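Local coordinates for protein citrate synthase (Metallosphaera sedula, PDB 6ABX) that probably catalyses the condensation of oxaloacetate with acetyl-CoA and water to give citrate and CoA, a step of the tricarboxylic acid cycle, at residues 42-47 and 63-68; 50-55 and 115-120; 68-73 and 142-147; 148-153 and 164-169. All blocks are in the same frame, centred on the assembly; numbering follows the deposited sequence.

Contact 1. Residues 42-47 and 63-68; sequences NFEEVA and DFKSRL
Glu44 and Phe64 join the first turn of helix 43-52 to helix 58-69, two consecutive helices of the largely helical citrate synthase fold, whose short segments run at 102° to each other with axes 10.0 Å apart. Glu44 touches with the aliphatic part of its chain: CB lies against Lys65 CG at 3.8 Å, the two side chains crossing at about a right angle, and CG meets Leu68 CD1 at 3.9 Å. A bend at chi2 (91°) then turns the carboxylate aside, where OE2 accepts from a water at 2.8 Å, which also donates to Lys65 O, and from the backbone N of His148 at the start of helix 148-157. Phe64, its CG anti to the backbone N, presents the edge of its ring to helix 43-52; CE2 sits 3.3 Å from Glu44 O, and small Ala47 lets the same edge approach, with CB 4.1 Å from CE2. Helix 43-52 is fixed at its beginning by the N-cap Asn42, whose OD1 accepts from Glu45 N at 2.9 Å. Glu44 thus serves both chemistries: its methylenes pack with hydrocarbon, while its buried OE2 is gripped by a water and a backbone N-H, an arrangement likely to favour the ionised acid.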
loop_
_atom_site.group_PDB
_atom_site.type_symbol
_atom_site.label_atom_id
_atom_site.label_comp_id
_atom_site.label_asym_id
_atom_site.label_seq_id
_atom_site.Cartn_x
_atom_site.Cartn_y
_atom_site.Cartn_z
ATOM N N ASN A 42 -23.995 17.289 -3.269
ATOM C CA ASN A 42 -24.185 16.289 -2.269
ATOM C C ASN A 42 -23.164 15.166 -2.510
ATOM O O ASN A 42 -22.523 15.150 -3.582
ATOM C CB ASN A 42 -25.623 15.775 -2.208
ATOM C CG ASN A 42 -26.073 15.315 -3.575
ATOM O OD1 ASN A 42 -25.617 14.285 -4.047
ATOM N ND2 ASN A 42 -26.930 16.102 -4.210
ATOM N N PHE A 43 -22.990 14.295 -1.514
ATOM C CA PHE A 43 -21.992 13.213 -1.577
ATOM C C PHE A 43 -22.067 12.441 -2.912
ATOM O O PHE A 43 -21.070 12.358 -3.663
ATOM C CB PHE A 43 -22.138 12.241 -0.424
ATOM C CG PHE A 43 -21.119 11.141 -0.408
ATOM C CD1 PHE A 43 -21.234 10.014 -1.193
ATOM C CD2 PHE A 43 -20.051 11.236 0.466
ATOM C CE1 PHE A 43 -20.312 8.982 -1.099
ATOM C CE2 PHE A 43 -19.123 10.222 0.540
ATOM C CZ PHE A 43 -19.259 9.104 -0.228
ATOM N N GLU A 44 -23.229 11.931 -3.242
ATOM C CA GLU A 44 -23.346 11.106 -4.448
ATOM C C GLU A 44 -23.074 11.912 -5.731
ATOM O O GLU A 44 -22.419 11.435 -6.678
ATOM C CB GLU A 44 -24.704 10.411 -4.511
ATOM C CG GLU A 44 -24.897 9.370 -3.443
ATOM C CD GLU A 44 -25.531 9.811 -2.138
ATOM O OE1 GLU A 44 -25.479 10.998 -1.803
ATOM O OE2 GLU A 44 -26.180 8.923 -1.510
ATOM N N GLU A 45 -23.537 13.164 -5.780
ATOM C CA GLU A 45 -23.327 13.932 -6.994
ATOM C C GLU A 45 -21.822 14.200 -7.200
ATOM O O GLU A 45 -21.305 14.170 -8.328
ATOM C CB GLU A 45 -24.083 15.256 -6.918
ATOM C CG GLU A 45 -23.942 16.068 -8.142
ATOM C CD GLU A 45 -24.767 17.343 -8.153
ATOM O OE1 GLU A 45 -24.276 18.375 -7.613
ATOM O OE2 GLU A 45 -25.901 17.279 -8.662
ATOM N N VAL A 46 -21.101 14.536 -6.117
ATOM C CA VAL A 46 -19.650 14.772 -6.273
ATOM C C VAL A 46 -18.889 13.478 -6.571
ATOM O O VAL A 46 -17.903 13.555 -7.331
ATOM C CB VAL A 46 -19.056 15.543 -5.069
ATOM C CG1 VAL A 46 -17.575 15.800 -5.280
ATOM C CG2 VAL A 46 -19.764 16.862 -4.855
ATOM N N ALA A 47 -19.271 12.337 -5.989
ATOM C CA ALA A 47 -18.640 11.046 -6.323
ATOM C C ALA A 47 -18.850 10.760 -7.820
ATOM O O ALA A 47 -17.897 10.397 -8.529
ATOM C CB ALA A 47 -19.195 9.929 -5.495
ATOM N N ASP A 63 -30.089 6.750 -10.774
ATOM C CA ASP A 63 -29.555 5.415 -10.999
ATOM C C ASP A 63 -28.314 5.168 -10.123
ATOM O O ASP A 63 -28.124 4.104 -9.594
ATOM C CB ASP A 63 -29.192 5.175 -12.471
ATOM C CG ASP A 63 -30.424 5.068 -13.348
ATOM O OD1 ASP A 63 -31.538 5.087 -12.784
ATOM O OD2 ASP A 63 -30.245 4.970 -14.571
ATOM N N PHE A 64 -27.418 6.162 -10.051
ATOM C CA PHE A 64 -26.122 6.052 -9.387
ATOM C C PHE A 64 -26.330 5.964 -7.880
ATOM O O PHE A 64 -25.636 5.130 -7.221
ATOM C CB PHE A 64 -25.265 7.268 -9.723
ATOM C CG PHE A 64 -23.904 7.297 -9.089
ATOM C CD1 PHE A 64 -22.908 6.378 -9.442
ATOM C CD2 PHE A 64 -23.627 8.240 -8.127
ATOM C CE1 PHE A 64 -21.642 6.466 -8.882
ATOM C CE2 PHE A 64 -22.376 8.300 -7.541
ATOM C CZ PHE A 64 -21.385 7.420 -7.928
ATOM N N LYS A 65 -27.256 6.775 -7.360
ATOM C CA LYS A 65 -27.613 6.738 -5.887
ATOM C C LYS A 65 -28.098 5.331 -5.522
ATOM O O LYS A 65 -27.693 4.764 -4.539
ATOM C CB LYS A 65 -28.708 7.747 -5.533
ATOM C CG LYS A 65 -28.216 9.175 -5.422
ATOM C CD LYS A 65 -29.374 10.159 -5.461
ATOM C CE LYS A 65 -30.311 10.088 -4.283
ATOM N NZ LYS A 65 -31.456 11.001 -4.511
ATOM N N SER A 66 -28.899 4.733 -6.408
ATOM C CA SER A 66 -29.404 3.362 -6.214
ATOM C C SER A 66 -28.285 2.336 -6.241
ATOM O O SER A 66 -28.259 1.450 -5.431
ATOM C CB SER A 66 -30.462 3.009 -7.224
ATOM O OG SER A 66 -31.607 3.774 -6.968
ATOM N N ARG A 67 -27.353 2.485 -7.171
ATOM C CA ARG A 67 -26.288 1.590 -7.304
ATOM C C ARG A 67 -25.426 1.574 -6.055
ATOM O O ARG A 67 -25.065 0.492 -5.597
ATOM C CB ARG A 67 -25.442 1.924 -8.518
ATOM C CG ARG A 67 -24.349 0.897 -8.741
ATOM C CD ARG A 67 -23.556 1.157 -9.985
ATOM N NE ARG A 67 -22.595 0.074 -10.169
ATOM C CZ ARG A 67 -21.669 0.065 -11.109
ATOM N NH1 ARG A 67 -21.567 1.097 -11.941
ATOM N NH2 ARG A 67 -20.862 -0.982 -11.197
ATOM N N LEU A 68 -25.044 2.759 -5.555
ATOM C CA LEU A 68 -24.281 2.815 -4.295
ATOM C C LEU A 68 -25.074 2.180 -3.141
ATOM O O LEU A 68 -24.520 1.310 -2.394
ATOM C CB LEU A 68 -23.920 4.269 -3.953
ATOM C CG LEU A 68 -22.650 4.842 -4.571
ATOM C CD1 LEU A 68 -22.645 6.363 -4.452
ATOM C CD2 LEU A 68 -21.433 4.250 -3.906
HETATM O O HOH W 1 -27.401 6.522 -2.064
#

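Contact 2. Residues 50-55 and 115-120; sequences LWYGKL and KAIKMT
Trp51 buries by far the largest area here, its indole reaching from the last turn of helix 43-52 to the flank of helix 112-134. With CG anti to its carbonyl carbon (chi1 -80°), the ring system spans three residues of the partner helix. CZ2 meets Ala116 CB at 3.7 Å, while at the far corner of the six-membered ring CZ3 lies 3.6 Å from Ile117 CG1, both groups coming obliquely from the same side of the ring plane. Between them, CH2 points at Thr120, whose OG1 stands 3.3 Å from it near the ring plane. The alanine methyl is small enough to let so broad a group come close to the helix, whereas the branched isoleucine offers more hydrocarbon beside it. The indole nitrogen is satisfied too: NE1 is hydrogen-bonded to Thr337 OG1 on helix 324-343, which also packs on Trp51 through Ile334. The tryptophan is therefore wedged from helix 43-52 among three others of the fold, 112-134, 324-343 and, through Phe64, 58-69.

Ile117 has a second partner in Tyr52, the two side chains crossing at about a right angle; its CD1 comes 3.9 Å from Tyr52 OH. The tyrosine ring in turn lies with one face over Trp51 CB. Thr120 suits its place because its hydroxyl is already spent within the helix: OG1 donates to Ala116 O at 2.8 Å, and Thr120 N reaches that same oxygen from the opposite face of the carbonyl plane, at 3.0 Å.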
loop_
_atom_site.group_PDB
_atom_site.type_symbol
_atom_site.label_atom_id
_atom_site.label_comp_id
_atom_site.label_asym_id
_atom_site.label_seq_id
_atom_site.Cartn_x
_atom_site.Cartn_y
_atom_site.Cartn_z
ATOM N N LEU A 50 -16.486 13.100 -9.747
ATOM C CA LEU A 50 -15.077 12.732 -9.695
ATOM C C LEU A 50 -14.801 11.508 -10.573
ATOM O O LEU A 50 -13.787 11.473 -11.320
ATOM C CB LEU A 50 -14.673 12.502 -8.223
ATOM C CG LEU A 50 -14.477 13.780 -7.436
ATOM C CD1 LEU A 50 -14.340 13.516 -5.937
ATOM C CD2 LEU A 50 -13.267 14.574 -7.936
ATOM N N TRP A 51 -15.664 10.500 -10.527
ATOM C CA TRP A 51 -15.430 9.245 -11.270
ATOM C C TRP A 51 -15.706 9.399 -12.765
ATOM O O TRP A 51 -14.938 8.885 -13.548
ATOM C CB TRP A 51 -16.257 8.084 -10.727
ATOM C CG TRP A 51 -15.664 7.463 -9.483
ATOM C CD1 TRP A 51 -14.353 7.224 -9.215
ATOM C CD2 TRP A 51 -16.398 6.953 -8.357
ATOM N NE1 TRP A 51 -14.202 6.631 -7.981
ATOM C CE2 TRP A 51 -15.438 6.436 -7.431
ATOM C CE3 TRP A 51 -17.759 6.843 -8.047
ATOM C CZ2 TRP A 51 -15.803 5.854 -6.231
ATOM C CZ3 TRP A 51 -18.113 6.267 -6.854
ATOM C CH2 TRP A 51 -17.142 5.784 -5.955
ATOM N N TYR A 52 -16.756 10.139 -13.132
ATOM C CA TYR A 52 -17.219 10.130 -14.564
ATOM C C TYR A 52 -16.914 11.427 -15.296
ATOM O O TYR A 52 -17.096 11.463 -16.518
ATOM C CB TYR A 52 -18.713 9.814 -14.606
ATOM C CG TYR A 52 -19.085 8.462 -14.062
ATOM C CD1 TYR A 52 -18.582 7.303 -14.637
ATOM C CD2 TYR A 52 -19.916 8.314 -12.951
ATOM C CE1 TYR A 52 -18.906 6.053 -14.148
ATOM C CE2 TYR A 52 -20.259 7.060 -12.468
ATOM C CZ TYR A 52 -19.731 5.924 -13.058
ATOM O OH TYR A 52 -20.037 4.680 -12.590
ATOM N N GLY A 53 -16.516 12.484 -14.602
ATOM C CA GLY A 53 -15.955 13.666 -15.195
ATOM C C GLY A 53 -16.958 14.764 -15.521
ATOM O O GLY A 53 -16.559 15.787 -16.027
ATOM N N LYS A 54 -18.226 14.551 -15.186
ATOM C CA LYS A 54 -19.257 15.535 -15.491
ATOM C C LYS A 54 -20.341 15.476 -14.434
ATOM O O LYS A 54 -20.516 14.449 -13.768
ATOM C CB LYS A 54 -19.835 15.259 -16.882
ATOM C CG LYS A 54 -20.650 13.992 -17.010
ATOM C CD LYS A 54 -20.987 13.613 -18.456
ATOM C CE LYS A 54 -21.892 12.390 -18.620
ATOM N NZ LYS A 54 -21.896 11.459 -17.453
ATOM N N LEU A 55 -21.071 16.588 -14.280
ATOM C CA LEU A 55 -22.239 16.558 -13.400
ATOM C C LEU A 55 -23.315 15.667 -14.009
ATOM O O LEU A 55 -23.607 15.705 -15.227
ATOM C CB LEU A 55 -22.760 17.961 -13.130
ATOM C CG LEU A 55 -21.869 18.886 -12.307
ATOM C CD1 LEU A 55 -22.367 20.300 -12.356
ATOM C CD2 LEU A 55 -21.760 18.430 -10.870
ATOM N N LYS A 115 -15.718 -1.598 -8.612
ATOM C CA LYS A 115 -15.044 -1.991 -7.353
ATOM C C LYS A 115 -14.858 -0.781 -6.448
ATOM O O LYS A 115 -15.031 -0.905 -5.231
ATOM C CB LYS A 115 -13.744 -2.737 -7.663
ATOM C CG LYS A 115 -13.982 -4.111 -8.266
ATOM C CD LYS A 115 -12.755 -4.726 -8.906
ATOM C CE LYS A 115 -13.036 -6.133 -9.380
ATOM N NZ LYS A 115 -11.924 -6.658 -10.187
ATOM N N ALA A 116 -14.600 0.390 -7.039
ATOM C CA ALA A 116 -14.496 1.663 -6.286
ATOM C C ALA A 116 -15.837 1.965 -5.600
ATOM O O ALA A 116 -15.898 2.359 -4.453
ATOM C CB ALA A 116 -14.065 2.766 -7.222
ATOM N N ILE A 117 -16.914 1.737 -6.327
ATOM C CA ILE A 117 -18.287 1.948 -5.804
ATOM C C ILE A 117 -18.562 0.990 -4.641
ATOM O O ILE A 117 -19.037 1.457 -3.581
ATOM C CB ILE A 117 -19.346 1.798 -6.919
ATOM C CG1 ILE A 117 -19.292 2.990 -7.875
ATOM C CG2 ILE A 117 -20.739 1.594 -6.326
ATOM C CD1 ILE A 117 -20.040 2.720 -9.175
ATOM N N LYS A 118 -18.147 -0.282 -4.761
ATOM C CA LYS A 118 -18.319 -1.214 -3.681
ATOM C C LYS A 118 -17.576 -0.754 -2.418
ATOM O O LYS A 118 -18.112 -0.784 -1.298
ATOM C CB LYS A 118 -17.892 -2.616 -4.098
ATOM C CG LYS A 118 -18.906 -3.300 -5.009
ATOM C CD LYS A 118 -18.453 -4.646 -5.466
ATOM C CE LYS A 118 -19.614 -5.380 -6.107
ATOM N NZ LYS A 118 -19.179 -6.670 -6.678
ATOM N N MET A 119 -16.319 -0.377 -2.568
ATOM C CA MET A 119 -15.530 0.058 -1.407
ATOM C C MET A 119 -16.164 1.305 -0.767
ATOM O O MET A 119 -16.272 1.432 0.477
ATOM C CB MET A 119 -14.074 0.340 -1.796
ATOM C CG MET A 119 -13.271 -0.919 -2.066
ATOM S SD MET A 119 -11.559 -0.544 -2.479
ATOM C CE MET A 119 -11.616 -0.584 -4.267
ATOM N N THR A 120 -16.602 2.257 -1.587
ATOM C CA THR A 120 -17.152 3.491 -1.121
ATOM C C THR A 120 -18.471 3.237 -0.366
ATOM O O THR A 120 -18.718 3.809 0.681
ATOM C CB THR A 120 -17.381 4.468 -2.284
ATOM O OG1 THR A 120 -16.129 4.715 -2.950
ATOM C CG2 THR A 120 -18.005 5.766 -1.839
#

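Contact 3. Residues 68-73 and 142-147; sequences LAEERS and PDPSLS
Arg72 reaches across to Leu146 with the end of its guanidinium: NH1 and NH2 both donate to Leu146 O, each at 2.9 Å with an N-H...O angle of 145°. The oxygen lies in the guanidinium plane and is met from one face of its own carbonyl. The chain runs extended from CG to NE, sliding past Pro142 in the opposite direction, with Arg72 CB 3.7 Å from Pro142 CB. Ala69 CA lies over one guanidinium face, while Ala69 CB, small enough for close approach, sits 3.4 Å from Pro144 O. An alanine in place of Arg72 would strip Leu146 O of both these donors and is likely to let the loop drift from the end of helix 58-69.

Behind this shell, a type I turn from Asp143 to Leu146 presents the carbonyl, and another from Ala69 to Arg72 brings the arginine round to it. Asp143 OD1 accepts from Ser145 N at 3.0 Å, an Asx turn, and from Ser145 OG as well; OD2 forms a salt bridge with Arg160. The positive charge thus meets a carbonyl dipole, Leu146 O, tying the end of helix 58-69 and the turn after it to the 142-147 loop, while the Asp143 carboxylate is engaged with Ser145 and Arg160.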
loop_
_atom_site.group_PDB
_atom_site.type_symbol
_atom_site.label_atom_id
_atom_site.label_comp_id
_atom_site.label_asym_id
_atom_site.label_seq_id
_atom_site.Cartn_x
_atom_site.Cartn_y
_atom_site.Cartn_z
ATOM N N LEU A 68 -25.044 2.759 -5.555
ATOM C CA LEU A 68 -24.281 2.815 -4.295
ATOM C C LEU A 68 -25.074 2.180 -3.141
ATOM O O LEU A 68 -24.520 1.310 -2.394
ATOM C CB LEU A 68 -23.920 4.269 -3.953
ATOM C CG LEU A 68 -22.650 4.842 -4.571
ATOM C CD1 LEU A 68 -22.645 6.363 -4.452
ATOM C CD2 LEU A 68 -21.433 4.250 -3.906
ATOM N N ALA A 69 -26.327 2.575 -2.981
ATOM C CA ALA A 69 -27.137 2.197 -1.826
ATOM C C ALA A 69 -27.272 0.666 -1.754
ATOM O O ALA A 69 -27.300 0.062 -0.675
ATOM C CB ALA A 69 -28.474 2.874 -1.891
ATOM N N GLU A 70 -27.381 0.025 -2.936
ATOM C CA GLU A 70 -27.551 -1.411 -3.011
ATOM C C GLU A 70 -26.215 -2.194 -2.912
ATOM O O GLU A 70 -26.252 -3.435 -2.970
ATOM C CB GLU A 70 -28.293 -1.769 -4.303
ATOM C CG GLU A 70 -29.701 -1.262 -4.352
ATOM C CD GLU A 70 -30.703 -1.821 -3.359
ATOM O OE1 GLU A 70 -31.754 -1.179 -3.180
ATOM O OE2 GLU A 70 -30.463 -2.939 -2.799
ATOM N N GLU A 71 -25.064 -1.545 -2.612
ATOM C CA GLU A 71 -23.782 -2.208 -2.543
ATOM C C GLU A 71 -23.140 -2.073 -1.142
ATOM O O GLU A 71 -21.971 -2.382 -0.954
ATOM C CB GLU A 71 -22.838 -1.656 -3.596
ATOM C CG GLU A 71 -23.349 -1.951 -4.985
ATOM C CD GLU A 71 -22.867 -3.233 -5.606
ATOM O OE1 GLU A 71 -23.160 -3.370 -6.801
ATOM O OE2 GLU A 71 -22.167 -4.066 -4.902
ATOM N N ARG A 72 -23.957 -1.708 -0.163
ATOM C CA ARG A 72 -23.486 -1.341 1.206
ATOM C C ARG A 72 -23.241 -2.517 2.163
ATOM O O ARG A 72 -22.590 -2.276 3.211
ATOM C CB ARG A 72 -24.460 -0.385 1.870
ATOM C CG ARG A 72 -24.478 1.002 1.263
ATOM C CD ARG A 72 -25.606 1.795 1.881
ATOM N NE ARG A 72 -25.719 3.113 1.328
ATOM C CZ ARG A 72 -26.818 3.843 1.310
ATOM N NH1 ARG A 72 -27.885 3.456 2.011
ATOM N NH2 ARG A 72 -26.817 4.986 0.641
ATOM N N SER A 73 -23.763 -3.720 1.872
ATOM C CA SER A 73 -23.686 -4.869 2.796
ATOM C C SER A 73 -22.278 -5.428 2.814
ATOM O O SER A 73 -21.629 -5.438 1.751
ATOM C CB SER A 73 -24.617 -6.017 2.405
ATOM O OG SER A 73 -25.922 -5.593 2.554
ATOM N N PRO A 142 -27.160 -1.482 6.970
ATOM C CA PRO A 142 -27.484 -0.370 6.094
ATOM C C PRO A 142 -28.915 -0.419 5.574
ATOM O O PRO A 142 -29.454 -1.514 5.330
ATOM C CB PRO A 142 -26.529 -0.483 4.886
ATOM C CG PRO A 142 -25.735 -1.738 5.109
ATOM C CD PRO A 142 -26.060 -2.291 6.489
ATOM N N ASP A 143 -29.462 0.774 5.398
ATOM C CA ASP A 143 -30.818 0.969 4.893
ATOM C C ASP A 143 -30.716 1.567 3.499
ATOM O O ASP A 143 -30.371 2.737 3.323
ATOM C CB ASP A 143 -31.665 1.816 5.827
ATOM C CG ASP A 143 -33.082 2.073 5.356
ATOM O OD1 ASP A 143 -33.398 1.753 4.169
ATOM O OD2 ASP A 143 -33.887 2.524 6.186
ATOM N N PRO A 144 -30.957 0.742 2.467
ATOM C CA PRO A 144 -30.759 1.161 1.089
ATOM C C PRO A 144 -31.791 2.177 0.582
ATOM O O PRO A 144 -31.512 2.842 -0.408
ATOM C CB PRO A 144 -30.701 -0.175 0.319
ATOM C CG PRO A 144 -31.556 -1.072 1.145
ATOM C CD PRO A 144 -31.348 -0.675 2.586
ATOM N N SER A 145 -32.795 2.535 1.389
ATOM C CA SER A 145 -33.693 3.632 1.060
ATOM C C SER A 145 -33.116 4.998 1.445
ATOM O O SER A 145 -33.656 6.031 1.059
ATOM C CB SER A 145 -35.060 3.436 1.725
ATOM O OG SER A 145 -34.958 3.669 3.119
ATOM N N LEU A 146 -32.013 5.010 2.197
ATOM C CA LEU A 146 -31.434 6.228 2.665
ATOM C C LEU A 146 -30.253 6.620 1.773
ATOM O O LEU A 146 -29.563 5.763 1.331
ATOM C CB LEU A 146 -30.967 6.044 4.119
ATOM C CG LEU A 146 -32.051 5.716 5.141
ATOM C CD1 LEU A 146 -31.419 5.587 6.537
ATOM C CD2 LEU A 146 -33.102 6.828 5.114
ATOM N N SER A 147 -30.033 7.925 1.648
ATOM C CA SER A 147 -28.830 8.416 0.965
ATOM C C SER A 147 -27.584 8.187 1.825
ATOM O O SER A 147 -27.646 7.766 2.954
ATOM C CB SER A 147 -28.986 9.849 0.587
ATOM O OG SER A 147 -29.934 9.913 -0.499
#

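Contact 4. Residues 148-153 and 164-169; sequences HSENFL and SDTRVL
Leu153 and Leu169 carry the apolar part of this contact, reaching toward each other tip to tip between helices 148-157 and 163-174. Leu153 CG lies 3.7 Å from Leu169 CD2, and the same methyl touches Phe152 CB at 3.9 Å. A chi1 of 178° sends the Leu169 chain towards helix 148-157, and chi2 (56°) sets which methyl leads. The Phe152 ring, approached only obliquely by that methyl, meets Phe319 edge-to-face. With an alanine in place of Leu153, Leu169 CD2 is likely to face a gap and be freer to turn.

A second group of contacts sets side chains against backbone. Leu169 CD2 comes 3.6 Å from Ser149 O, Leu153 CD1 lies 3.8 Å from Asp165 O, and Thr166 CG2 sits 3.7 Å from Glu150 N. The threonine methyl also meets the CB atoms of Ser149 and Glu150. Here the backbones come nearest, with the CA atoms of Glu150 and Thr166 only 5.3 Å apart; Ser149 and Thr166 are compact enough for this, and Glu150 meets the threonine with its CB and CG region alone, its chain running on away.

No hydrogen bond crosses between the two segments; the hydroxyls of Ser149 and Thr166 and the carboxylate of Asp165 find partners outside them. Ser149 OG bonds to Asp170, Thr166 OG1 to Ser162 O, and Asp165 forms a salt bridge with Arg157.

The short segments run at 111° with axes 8.6 Å apart, a steeply crossed helix pair joined by a short connection, in keeping with the predominantly helical citrate synthase fold.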
loop_
_atom_site.group_PDB
_atom_site.type_symbol
_atom_site.label_atom_id
_atom_site.label_comp_id
_atom_site.label_asym_id
_atom_site.label_seq_id
_atom_site.Cartn_x
_atom_site.Cartn_y
_atom_site.Cartn_z
ATOM N N HIS A 148 -26.431 8.373 1.191
ATOM C CA HIS A 148 -25.155 7.941 1.786
ATOM C C HIS A 148 -24.990 8.505 3.189
ATOM O O HIS A 148 -24.639 7.743 4.095
ATOM C CB HIS A 148 -23.991 8.338 0.882
ATOM C CG HIS A 148 -22.665 8.003 1.429
ATOM N ND1 HIS A 148 -22.049 6.812 1.139
ATOM C CD2 HIS A 148 -21.844 8.686 2.275
ATOM C CE1 HIS A 148 -20.869 6.791 1.749
ATOM N NE2 HIS A 148 -20.725 7.909 2.456
ATOM N N SER A 149 -25.057 9.827 3.328
ATOM C CA SER A 149 -24.716 10.463 4.627
ATOM C C SER A 149 -25.826 10.189 5.660
ATOM O O SER A 149 -25.514 9.953 6.839
ATOM C CB SER A 149 -24.475 11.937 4.423
ATOM O OG SER A 149 -23.343 12.139 3.576
ATOM N N GLU A 150 -27.079 10.184 5.209
ATOM C CA GLU A 150 -28.198 9.873 6.137
ATOM C C GLU A 150 -28.011 8.445 6.698
ATOM O O GLU A 150 -28.157 8.174 7.905
ATOM C CB GLU A 150 -29.563 10.027 5.462
ATOM C CG GLU A 150 -30.644 9.823 6.514
ATOM C CD GLU A 150 -32.092 10.128 6.189
ATOM O OE1 GLU A 150 -32.378 10.437 4.985
ATOM O OE2 GLU A 150 -32.922 10.040 7.160
ATOM N N ASN A 151 -27.682 7.505 5.811
ATOM C CA ASN A 151 -27.482 6.136 6.204
ATOM C C ASN A 151 -26.297 5.995 7.174
ATOM O O ASN A 151 -26.329 5.141 8.090
ATOM C CB ASN A 151 -27.232 5.218 5.006
ATOM C CG ASN A 151 -27.048 3.787 5.430
ATOM O OD1 ASN A 151 -28.011 3.172 5.918
ATOM N ND2 ASN A 151 -25.872 3.238 5.202
ATOM N N PHE A 152 -25.215 6.746 6.941
ATOM C CA PHE A 152 -24.030 6.636 7.766
ATOM C C PHE A 152 -24.389 7.009 9.226
ATOM O O PHE A 152 -24.058 6.279 10.178
ATOM C CB PHE A 152 -22.924 7.553 7.213
ATOM C CG PHE A 152 -21.509 7.204 7.605
ATOM C CD1 PHE A 152 -21.214 6.317 8.627
ATOM C CD2 PHE A 152 -20.450 7.774 6.926
ATOM C CE1 PHE A 152 -19.909 5.999 8.953
ATOM C CE2 PHE A 152 -19.144 7.478 7.284
ATOM C CZ PHE A 152 -18.874 6.552 8.248
ATOM N N LEU A 153 -25.141 8.079 9.387
ATOM C CA LEU A 153 -25.566 8.502 10.733
ATOM C C LEU A 153 -26.570 7.518 11.333
ATOM O O LEU A 153 -26.517 7.206 12.507
ATOM C CB LEU A 153 -26.140 9.912 10.695
ATOM C CG LEU A 153 -25.122 11.018 10.403
ATOM C CD1 LEU A 153 -25.820 12.353 10.276
ATOM C CD2 LEU A 153 -24.047 11.059 11.457
ATOM N N SER A 164 -30.418 18.551 9.123
ATOM C CA SER A 164 -29.257 19.450 9.360
ATOM C C SER A 164 -28.014 18.623 9.702
ATOM O O SER A 164 -26.949 18.913 9.202
ATOM C CB SER A 164 -29.510 20.514 10.405
ATOM O OG SER A 164 -29.841 19.918 11.643
ATOM N N ASP A 165 -28.132 17.595 10.549
ATOM C CA ASP A 165 -26.979 16.718 10.832
ATOM C C ASP A 165 -26.526 16.041 9.534
ATOM O O ASP A 165 -25.324 15.956 9.255
ATOM C CB ASP A 165 -27.254 15.701 11.951
ATOM C CG ASP A 165 -27.105 16.243 13.369
ATOM O OD1 ASP A 165 -26.739 17.426 13.512
ATOM O OD2 ASP A 165 -27.275 15.444 14.321
ATOM N N THR A 166 -27.470 15.512 8.768
ATOM C CA THR A 166 -27.125 14.852 7.526
ATOM C C THR A 166 -26.332 15.794 6.620
ATOM O O THR A 166 -25.332 15.368 6.022
ATOM C CB THR A 166 -28.359 14.354 6.783
ATOM O OG1 THR A 166 -28.939 13.436 7.719
ATOM C CG2 THR A 166 -28.029 13.718 5.455
ATOM N N ARG A 167 -26.824 17.025 6.447
ATOM C CA ARG A 167 -26.191 17.957 5.569
ATOM C C ARG A 167 -24.750 18.246 5.994
ATOM O O ARG A 167 -23.834 18.316 5.152
ATOM C CB ARG A 167 -26.960 19.281 5.572
ATOM C CG ARG A 167 -26.397 20.300 4.606
ATOM C CD ARG A 167 -26.765 19.892 3.206
ATOM N NE ARG A 167 -26.373 20.887 2.227
ATOM C CZ ARG A 167 -27.127 21.924 1.860
ATOM N NH1 ARG A 167 -28.254 22.209 2.505
ATOM N NH2 ARG A 167 -26.758 22.651 0.815
ATOM N N VAL A 168 -24.527 18.439 7.294
ATOM C CA VAL A 168 -23.170 18.713 7.820
ATOM C C VAL A 168 -22.239 17.534 7.531
ATOM O O VAL A 168 -21.121 17.738 7.056
ATOM C CB VAL A 168 -23.175 19.097 9.317
ATOM C CG1 VAL A 168 -21.751 19.336 9.772
ATOM C CG2 VAL A 168 -24.029 20.349 9.552
ATOM N N LEU A 169 -22.716 16.311 7.732
ATOM C CA LEU A 169 -21.871 15.131 7.428
ATOM C C LEU A 169 -21.572 15.084 5.923
ATOM O O LEU A 169 -20.412 14.827 5.487
ATOM C CB LEU A 169 -22.528 13.820 7.848
ATOM C CG LEU A 169 -21.691 12.594 7.506
ATOM C CD1 LEU A 169 -20.316 12.663 8.097
ATOM C CD2 LEU A 169 -22.387 11.320 7.967
#

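Contacts 1 and 2 are buried and share helix 43-52, contact 1 using its first turn and contact 2 its last; Phe64 and Trp51 touch between them, so the two form one continuous core. Contact 3 is the most exposed, built largely from loops, and there packing against prolines is joined by a charged group bonded to a backbone carbonyl. It continues from helix 58-69 of contact 1 through their common Leu68. Contact 4, partly buried, returns to helix packing without cross-segment hydrogen bonds. Other links still join the sites: Phe43 of contact 1 stacks on His148 of contact 4, whose Asn151 accepts from Asp143 N of contact 3.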